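Local coordinates for conserved protein (Methanothermobacter thermautotrophicus, PDB 1I36) that is of unknown function but binds NADP and resembles the 3-hydroxyacid dehydrogenases, so it may be an NADP-dependent oxidoreductase, at residues A[47-51]-A[52-56]; A[229-233]-A[234-238]. The protein carries 1 engineered substitution. All blocks are in the same frame, centred on the assembly; numbering follows the deposited sequence.

Contact 1: A[47-51]-A[52-56]; sequences TETSE and EDVYS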
ATOM      1  N   THR A  47      -9.867 -42.619 -11.505  1.00 35.30           N
ATOM      2  CA  THR A  47      -9.468 -44.007 -11.582  1.00 35.27           C
ATOM      3  C   THR A  47      -8.688 -44.333 -10.311  1.00 36.44           C
ATOM      4  O   THR A  47      -7.706 -43.671 -10.000  1.00 36.00           O
ATOM      5  CB  THR A  47      -8.612 -44.263 -12.830  1.00 35.29           C
ATOM      6  OG1 THR A  47      -9.428 -44.087 -14.000  1.00 35.95           O
ATOM      7  CG2 THR A  47      -8.036 -45.668 -12.810  1.00 34.91           C
ATOM      8  N   GLU A  48      -9.167 -45.316  -9.555  1.00 35.66           N
ATOM      9  CA  GLU A  48      -8.514 -45.734  -8.316  1.00 34.71           C
ATOM     10  C   GLU A  48      -7.434 -46.727  -8.657  1.00 33.83           C
ATOM     11  O   GLU A  48      -7.690 -47.733  -9.308  1.00 36.26           O
ATOM     12  CB  GLU A  48      -9.555 -46.315  -7.367  1.00 34.00           C
ATOM     13  CG  GLU A  48     -10.533 -45.235  -6.956  1.00 35.77           C
ATOM     14  CD  GLU A  48     -11.764 -45.732  -6.209  1.00 37.93           C
ATOM     15  OE1 GLU A  48     -11.718 -46.821  -5.584  1.00 41.00           O
ATOM     16  OE2 GLU A  48     -12.774 -45.002  -6.235  1.00 36.82           O
ATOM     17  N   THR A  49      -6.224 -46.471  -8.185  1.00 32.30           N
ATOM     18  CA  THR A  49      -5.108 -47.330  -8.530  1.00 30.18           C
ATOM     19  C   THR A  49      -4.054 -47.390  -7.435  1.00 29.62           C
ATOM     20  O   THR A  49      -4.261 -46.869  -6.350  1.00 29.64           O
ATOM     21  CB  THR A  49      -4.495 -46.825  -9.832  1.00 32.13           C
ATOM     22  OG1 THR A  49      -3.517 -47.764 -10.303  1.00 34.97           O
ATOM     23  CG2 THR A  49      -3.832 -45.454  -9.613  1.00 32.78           C
ATOM     24  N   SER A  50      -2.918 -48.029  -7.710  1.00 30.06           N
ATOM     25  CA  SER A  50      -1.871 -48.132  -6.696  1.00 30.04           C
ATOM     26  C   SER A  50      -1.063 -46.836  -6.636  1.00 30.01           C
ATOM     27  O   SER A  50      -1.080 -46.035  -7.575  1.00 29.53           O
ATOM     28  CB  SER A  50      -0.937 -49.309  -6.987  1.00 30.79           C
ATOM     29  OG  SER A  50      -0.077 -49.044  -8.090  1.00 33.13           O
ATOM     30  N   GLU A  51      -0.340 -46.661  -5.537  1.00 28.98           N
ATOM     31  CA  GLU A  51       0.495 -45.494  -5.303  1.00 30.54           C
ATOM     32  C   GLU A  51       1.527 -45.391  -6.416  1.00 30.88           C
ATOM     33  O   GLU A  51       1.713 -44.325  -6.996  1.00 30.34           O
ATOM     34  CB  GLU A  51       1.168 -45.630  -3.937  1.00 31.39           C
ATOM     35  CG  GLU A  51       2.013 -44.459  -3.455  1.00 33.70           C
ATOM     36  CD  GLU A  51       2.844 -44.825  -2.211  1.00 36.23           C
ATOM     37  OE1 GLU A  51       2.395 -45.708  -1.447  1.00 37.84           O
ATOM     38  OE2 GLU A  51       3.938 -44.250  -2.005  1.00 33.07           O
ATOM     39  N   GLU A  52       2.161 -46.513  -6.749  1.00 31.44           N
ATOM     40  CA  GLU A  52       3.165 -46.544  -7.809  1.00 33.43           C
ATOM     41  C   GLU A  52       2.619 -46.289  -9.211  1.00 32.59           C
ATOM     42  O   GLU A  52       3.323 -45.739 -10.062  1.00 32.78           O
ATOM     43  CB  GLU A  52       3.990 -47.828  -7.747  1.00 36.95           C
ATOM     44  CG  GLU A  52       5.129 -47.700  -6.721  1.00 42.28           C
ATOM     45  CD  GLU A  52       5.950 -48.970  -6.535  1.00 46.95           C
ATOM     46  OE1 GLU A  52       6.413 -49.559  -7.552  1.00 46.79           O
ATOM     47  OE2 GLU A  52       6.151 -49.351  -5.357  1.00 46.48           O
ATOM     48  N   ASP A  53       1.355 -46.631  -9.436  1.00 31.59           N
ATOM     49  CA  ASP A  53       0.754 -46.379 -10.735  1.00 31.53           C
ATOM     50  C   ASP A  53       0.560 -44.856 -10.898  1.00 30.45           C
ATOM     51  O   ASP A  53       0.756 -44.318 -11.982  1.00 27.07           O
ATOM     52  CB  ASP A  53      -0.577 -47.124 -10.878  1.00 30.61           C
ATOM     53  CG  ASP A  53      -1.144 -47.047 -12.289  1.00 30.93           C
ATOM     54  OD1 ASP A  53      -0.361 -46.921 -13.248  1.00 33.59           O
ATOM     55  OD2 ASP A  53      -2.379 -47.085 -12.442  1.00 35.01           O
ATOM     56  N   VAL A  54       0.238 -44.175  -9.796  1.00 28.38           N
ATOM     57  CA  VAL A  54       0.044 -42.724  -9.806  1.00 25.81           C
ATOM     58  C   VAL A  54       1.342 -42.084 -10.244  1.00 24.28           C
ATOM     59  O   VAL A  54       1.357 -41.312 -11.196  1.00 24.49           O
ATOM     60  CB  VAL A  54      -0.333 -42.209  -8.392  1.00 24.53           C
ATOM     61  CG1 VAL A  54      -0.348 -40.660  -8.360  1.00 24.48           C
ATOM     62  CG2 VAL A  54      -1.684 -42.736  -8.024  1.00 22.40           C
ATOM     63  N   TYR A  55       2.447 -42.514  -9.621  1.00 22.78           N
ATOM     64  CA  TYR A  55       3.781 -41.988  -9.910  1.00 23.12           C
ATOM     65  C   TYR A  55       4.220 -42.190 -11.329  1.00 22.17           C
ATOM     66  O   TYR A  55       5.172 -41.552 -11.752  1.00 21.56           O
ATOM     67  CB  TYR A  55       4.861 -42.609  -8.992  1.00 21.03           C
ATOM     68  CG  TYR A  55       4.593 -42.451  -7.509  1.00 23.20           C
ATOM     69  CD1 TYR A  55       3.813 -41.390  -7.024  1.00 22.73           C
ATOM     70  CD2 TYR A  55       5.138 -43.346  -6.580  1.00 24.37           C
ATOM     71  CE1 TYR A  55       3.587 -41.227  -5.641  1.00 20.14           C
ATOM     72  CE2 TYR A  55       4.920 -43.191  -5.199  1.00 22.51           C
ATOM     73  CZ  TYR A  55       4.148 -42.131  -4.744  1.00 22.43           C
ATOM     74  OH  TYR A  55       3.952 -41.976  -3.388  1.00 22.37           O
ATOM     75  N   SER A  56       3.604 -43.136 -12.031  1.00 23.20           N
ATOM     76  CA  SER A  56       3.971 -43.414 -13.422  1.00 26.12           C
ATOM     77  C   SER A  56       3.344 -42.468 -14.437  1.00 26.15           C
ATOM     78  O   SER A  56       3.734 -42.474 -15.609  1.00 29.16           O
ATOM     79  CB  SER A  56       3.636 -44.862 -13.821  1.00 25.03           C
ATOM     80  OG  SER A  56       2.241 -45.012 -14.028  1.00 28.53           O
TER
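T49 and D53 meet through a short hydrogen bond, T49 OG1 to D53 OD2 at 2.5 Å. The hydroxyl is the donor, and it reaches the anti lone pair of the carboxylate oxygen. The two side chains cross at about a right angle. Outside the two segments, R2 forms a salt bridge with D53 OD1, so both carboxylate oxygens are held. S50 caps the helix start. Its OG sits between the backbone N and the carbonyl carbon and accepts from D53 N at 3.1 Å. Backbone bonds follow: V54 N to S50 O, and Y55 N to E51 O at 3.3 Å.

A second side-chain bond joins E51 to Y55, one turn on. Y55 OH donates to E51 OE2 at 2.7 Å, on the anti side and 19° out of the carboxylate plane. The carboxylate and ring planes are 87° apart. The E51 chain is extended, with CG anti to the backbone N (chi1 -176°). This brings CG close to Y55 CZ and OH, and the chain crosses the hydroxyl end of the ring at a slant. E51 O sits 3.4 Å above the centre of one ring face.

The apolar part is small: T49 CG2 touches V54 CG2 at 3.8 Å. Y55 also packs on R75 and A76 of helix 69-77. The arrangement is a serine N-cap on helix 51-55, which follows edge strand 47-48 in the Rossmann-type NADP domain.

Contact 2: A[229-233]-A[234-238]; sequences MLAEV and IDPVM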
ATOM      1  N   MET A 229       8.855 -16.940   5.511  1.00 20.41           N
ATOM      2  CA  MET A 229       9.246 -17.021   4.109  1.00 19.55           C
ATOM      3  C   MET A 229      10.169 -15.873   3.717  1.00 21.82           C
ATOM      4  O   MET A 229      11.211 -16.098   3.099  1.00 22.78           O
ATOM      5  CB  MET A 229       8.016 -17.133   3.199  1.00 22.98           C
ATOM      6  CG  MET A 229       7.210 -18.462   3.419  1.00 26.83           C
ATOM      7  SD  MET A 229       5.787 -18.753   2.295  1.00 29.56           S
ATOM      8  CE  MET A 229       4.884 -20.172   3.146  1.00 29.75           C
ATOM      9  N   LEU A 230       9.827 -14.643   4.111  1.00 19.65           N
ATOM     10  CA  LEU A 230      10.674 -13.506   3.821  1.00 18.77           C
ATOM     11  C   LEU A 230      12.053 -13.675   4.461  1.00 17.62           C
ATOM     12  O   LEU A 230      13.053 -13.233   3.901  1.00 17.19           O
ATOM     13  CB  LEU A 230      10.046 -12.210   4.349  1.00 21.07           C
ATOM     14  CG  LEU A 230       9.076 -11.461   3.457  1.00 24.11           C
ATOM     15  CD1 LEU A 230       8.629 -10.197   4.222  1.00 22.88           C
ATOM     16  CD2 LEU A 230       9.799 -11.084   2.124  1.00 19.04           C
ATOM     17  N   ALA A 231      12.100 -14.301   5.634  1.00 17.27           N
ATOM     18  CA  ALA A 231      13.368 -14.539   6.347  1.00 19.02           C
ATOM     19  C   ALA A 231      14.372 -15.459   5.624  1.00 18.96           C
ATOM     20  O   ALA A 231      15.556 -15.460   5.946  1.00 17.68           O
ATOM     21  CB  ALA A 231      13.094 -15.077   7.759  1.00 21.37           C
ATOM     22  N   GLU A 232      13.889 -16.259   4.679  1.00 18.77           N
ATOM     23  CA  GLU A 232      14.751 -17.144   3.910  1.00 17.84           C
ATOM     24  C   GLU A 232      15.546 -16.306   2.917  1.00 22.05           C
ATOM     25  O   GLU A 232      16.607 -16.720   2.456  1.00 22.85           O
ATOM     26  CB  GLU A 232      13.900 -18.175   3.135  1.00 19.99           C
ATOM     27  CG  GLU A 232      13.140 -19.144   4.050  1.00 17.47           C
ATOM     28  CD  GLU A 232      12.261 -20.171   3.336  1.00 18.46           C
ATOM     29  OE1 GLU A 232      11.952 -20.015   2.121  1.00 15.07           O
ATOM     30  OE2 GLU A 232      11.875 -21.166   4.010  1.00 18.51           O
ATOM     31  N   VAL A 233      15.050 -15.107   2.599  1.00 20.38           N
ATOM     32  CA  VAL A 233      15.734 -14.263   1.619  1.00 21.62           C
ATOM     33  C   VAL A 233      16.357 -12.960   2.144  1.00 22.19           C
ATOM     34  O   VAL A 233      17.428 -12.549   1.675  1.00 21.88           O
ATOM     35  CB  VAL A 233      14.786 -14.027   0.384  1.00 23.77           C
ATOM     36  CG1 VAL A 233      13.444 -13.612   0.826  1.00 24.60           C
ATOM     37  CG2 VAL A 233      15.346 -13.011  -0.563  1.00 26.10           C
ATOM     38  N   ILE A 234      15.698 -12.294   3.094  1.00 20.34           N
ATOM     39  CA  ILE A 234      16.222 -11.032   3.659  1.00 22.43           C
ATOM     40  C   ILE A 234      16.035 -11.021   5.190  1.00 21.89           C
ATOM     41  O   ILE A 234      15.636 -12.022   5.775  1.00 20.38           O
ATOM     42  CB  ILE A 234      15.443  -9.792   3.091  1.00 20.97           C
ATOM     43  CG1 ILE A 234      13.959  -9.883   3.457  1.00 22.06           C
ATOM     44  CG2 ILE A 234      15.521  -9.747   1.576  1.00 20.47           C
ATOM     45  CD1 ILE A 234      13.132  -8.577   3.204  1.00 20.06           C
ATOM     46  N   ASP A 235      16.367  -9.899   5.832  1.00 24.34           N
ATOM     47  CA  ASP A 235      16.138  -9.719   7.284  1.00 26.04           C
ATOM     48  C   ASP A 235      14.940  -8.757   7.272  1.00 24.56           C
ATOM     49  O   ASP A 235      15.112  -7.536   7.223  1.00 23.05           O
ATOM     50  CB  ASP A 235      17.355  -9.071   7.961  1.00 30.92           C
ATOM     51  CG  ASP A 235      18.572 -10.009   7.995  1.00 37.29           C
ATOM     52  OD1 ASP A 235      18.379 -11.239   7.920  1.00 36.27           O
ATOM     53  OD2 ASP A 235      19.725  -9.520   8.079  1.00 43.71           O
ATOM     54  N   PRO A 236      13.712  -9.305   7.292  1.00 23.25           N
ATOM     55  CA  PRO A 236      12.464  -8.521   7.257  1.00 23.62           C
ATOM     56  C   PRO A 236      12.185  -7.610   8.450  1.00 22.64           C
ATOM     57  O   PRO A 236      12.361  -8.011   9.596  1.00 23.23           O
ATOM     58  CB  PRO A 236      11.389  -9.600   7.072  1.00 22.30           C
ATOM     59  CG  PRO A 236      11.944 -10.729   7.823  1.00 25.62           C
ATOM     60  CD  PRO A 236      13.425 -10.728   7.523  1.00 23.45           C
ATOM     61  N   VAL A 237      11.725  -6.392   8.146  1.00 21.84           N
ATOM     62  CA  VAL A 237      11.397  -5.384   9.163  1.00 22.99           C
ATOM     63  C   VAL A 237       9.899  -5.137   9.334  1.00 21.91           C
ATOM     64  O   VAL A 237       9.411  -5.057  10.462  1.00 24.29           O
ATOM     65  CB  VAL A 237      12.039  -4.050   8.802  1.00 25.30           C
ATOM     66  CG1 VAL A 237      11.573  -2.955   9.774  1.00 26.72           C
ATOM     67  CG2 VAL A 237      13.562  -4.206   8.802  1.00 26.43           C
ATOM     68  N   MET A 238       9.164  -5.045   8.227  1.00 20.36           N
ATOM     69  CA  MET A 238       7.730  -4.765   8.270  1.00 19.27           C
ATOM     70  C   MET A 238       6.777  -5.820   8.863  1.00 21.47           C
ATOM     71  O   MET A 238       5.827  -5.471   9.573  1.00 20.03           O
ATOM     72  CB  MET A 238       7.242  -4.321   6.875  1.00 19.43           C
ATOM     73  CG  MET A 238       7.921  -3.072   6.309  1.00 27.03           C
ATOM     74  SD  MET A 238       7.456  -1.561   7.226  1.00 27.10           S
ATOM     75  CE  MET A 238       5.832  -1.284   6.589  1.00 26.59           C
TER
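L230 and I234 are joined by a backbone bond at the C-terminal end of helix 216-231, where the chain turns out of the helix into the loop before helix 238-249. This helix-to-loop exit lies in the helical C-terminal part of the chain, whose family belongs to the 6-phosphogluconate dehydrogenase C-terminal clan. I234 N donates to L230 O at 2.9 Å. The bond is nearly straight, 173° at the hydrogen. L230 O also accepts from V233 N, so two donors grip one carbonyl in this last turn.

The L230 side chain can be followed outward. Its CB lies 4.0 Å from P236 CB. CG is anti to the carbonyl carbon, which places CD1 by the same proline carbon, P236 CB, at 4.0 Å. CD2 takes the other direction and comes to 4.3 Å from I234 CD1. The leucine thus touches both I234 and P236, and the leucine and proline side chains run antiparallel past each other. It also packs on M160, L161 and S164 of helix 154-182, and on A179 of the second subunit.

The proline ring also lies by A231, with P236 CD 4.0 Å from A231 CA. V233 and I234 project in the same direction as neighbours, and V233 CG2 is 3.9 Å from I234 CG2.

The loop faces the dimer partner. V233 O accepts from R182 of the second subunit. The amides of V237 and M238 donate to E175 of that subunit. E232 bonds to S91 OG and to the backbone N of E93, in helix 92-101.

A weaker link closes the turn: A231 CA makes a CH...O contact with I234 O at 3.4 Å, with 151° at the hydrogen.

Contacts 1 and 2 do not touch. Their centres are 39 Å apart and their nearest atoms about 23 Å. Contact 1 lies in the nucleotide-binding part of the chain, contact 2 in the helical C-terminal part. In contact 1 the side chain of Y55 is about 7 Å from bound NADP and about 4 Å from that of R75, a residue of the NADP site. In contact 2 the side chain of E232 is about 10 Å from that of N89, another NADP-site residue. The second subunit touches contact 2 but not contact 1.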